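Local coordinates for putative alpha-L-fucosidase (Bacteroides thetaiotaomicron, PDB 3EYP), which probably hydrolyses alpha-L-fucosides as a member of glycoside hydrolase family 29, at residues Leu124-Asp128 with Trp165-Ala170. Residues are numbered along the deposited sequence; the frame is centred on the assembly and turned at random.
Sequences LGPHD and WDGAGA
Two loops at the C-terminal ends of adjacent parallel strands in the catalytic TIM barrel meet here, P126 and H127 after strand 119-124 lying against W165-A170 after strand 162-164. No direct hydrogen bond joins them; a single water does the bridging. It accepts from H127 N (3.0 Å from the water oxygen) and donates to the carbonyls D166 O and A168 O, so one backbone amide of the first loop is tied to two carbonyls of the second. Beside the water, the P126 ring is the apolar wedge: its CG comes 3.9 Å from W165 CB, the two side chains crossing at about a right angle, and P126 CG also sits 3.6 Å from D166 O. Y178 of helix 175-188 packs on both P126 and W165.

Further out, H127 has CG anti to its own N (chi1 177°), which carries the imidazole over G169 so that CA of that glycine lies against one ring face. ND1 is 3.3 Å from G169 O, but the angle is too poor for a hydrogen bond. G169 is the third residue of a type II turn, closed by A170 N to G167 O at 2.9 Å; a CB on it would run into H127 CD2. With an alanine here in place of H127, the turn at G169 would probably lose its ring cover and H132 the ring it meets.

D166 shapes the start of the second loop: OD1, approached from above the carboxylate plane, takes the amide A168 N at 3.0 Å in an Asx turn. Its OD2 bonds Y123 OH, and both oxygens hydrogen-bond glycerol, probably from the crystallisation liquor, which marks a pocket here. This is consistent with the active-site end of a TIM-barrel glycosidase, where the loops after the strands line the substrate pocket.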
# COMPACT_ATOMS: atom_id res chain seq x y z
N LEU A 124 -4.13 10.59 -11.84
CA LEU A 124 -4.49 11.77 -12.68
C LEU A 124 -4.09 13.04 -11.93
O LEU A 124 -4.78 13.47 -11.03
CB LEU A 124 -5.98 11.79 -12.98
CG LEU A 124 -6.54 12.83 -13.96
CD1 LEU A 124 -5.98 12.60 -15.40
CD2 LEU A 124 -8.02 12.78 -13.92
N GLY A 125 -2.95 13.58 -12.35
CA GLY A 125 -2.18 14.61 -11.64
C GLY A 125 -2.96 15.87 -11.34
O GLY A 125 -3.38 16.56 -12.26
N PRO A 126 -3.23 16.18 -10.04
CA PRO A 126 -3.93 17.44 -9.82
C PRO A 126 -3.24 18.70 -10.29
O PRO A 126 -3.86 19.54 -10.92
CB PRO A 126 -4.19 17.47 -8.32
CG PRO A 126 -4.21 16.05 -7.92
CD PRO A 126 -3.26 15.31 -8.86
N HIS A 127 -1.97 18.87 -9.94
CA HIS A 127 -1.19 19.99 -10.45
C HIS A 127 -0.81 19.66 -11.90
O HIS A 127 -0.33 18.57 -12.21
CB HIS A 127 0.07 20.27 -9.62
CG HIS A 127 0.92 21.37 -10.17
ND1 HIS A 127 0.49 22.68 -10.31
CD2 HIS A 127 2.21 21.36 -10.58
CE1 HIS A 127 1.47 23.43 -10.78
NE2 HIS A 127 2.52 22.64 -10.98
N ASP A 128 -1.08 20.62 -12.77
CA ASP A 128 -0.86 20.43 -14.26
C ASP A 128 -0.07 21.58 -14.80
O ASP A 128 -0.59 22.73 -14.96
CB ASP A 128 -2.26 20.27 -14.93
CG ASP A 128 -2.19 19.87 -16.40
OD1 ASP A 128 -1.31 20.33 -17.12
OD2 ASP A 128 -3.06 19.04 -16.80
N TRP A 165 -4.38 11.06 -5.99
CA TRP A 165 -4.20 12.52 -6.08
C TRP A 165 -2.90 12.92 -5.41
O TRP A 165 -2.83 13.01 -4.19
CB TRP A 165 -5.36 13.29 -5.46
CG TRP A 165 -6.65 13.23 -6.23
CD1 TRP A 165 -6.78 13.04 -7.56
CD2 TRP A 165 -7.99 13.35 -5.71
NE1 TRP A 165 -8.08 13.04 -7.92
CE2 TRP A 165 -8.87 13.20 -6.81
CE3 TRP A 165 -8.52 13.58 -4.44
CZ2 TRP A 165 -10.26 13.29 -6.68
CZ3 TRP A 165 -9.90 13.63 -4.30
CH2 TRP A 165 -10.76 13.54 -5.42
N ASP A 166 -1.87 13.11 -6.23
CA ASP A 166 -0.55 13.54 -5.76
C ASP A 166 -0.67 14.94 -5.21
O ASP A 166 -1.31 15.81 -5.80
CB ASP A 166 0.47 13.51 -6.90
CG ASP A 166 1.91 13.49 -6.48
OD1 ASP A 166 2.33 14.14 -5.49
OD2 ASP A 166 2.69 12.91 -7.24
N GLY A 167 -0.03 15.17 -4.08
CA GLY A 167 -0.05 16.50 -3.47
C GLY A 167 1.00 17.49 -3.99
O GLY A 167 0.90 18.72 -3.78
N ALA A 168 1.98 16.96 -4.68
CA ALA A 168 3.09 17.81 -5.20
C ALA A 168 2.54 18.92 -6.08
O ALA A 168 1.81 18.69 -7.05
CB ALA A 168 4.09 17.01 -5.98
N GLY A 169 2.90 20.12 -5.70
CA GLY A 169 2.44 21.35 -6.31
C GLY A 169 0.98 21.70 -6.30
O GLY A 169 0.59 22.62 -7.00
N ALA A 170 0.19 21.01 -5.49
CA ALA A 170 -1.28 21.12 -5.50
C ALA A 170 -1.88 22.14 -4.53
O ALA A 170 -3.05 22.14 -4.24
CB ALA A 170 -1.94 19.73 -5.26
O HOH W 1 -0.29 17.32 -7.93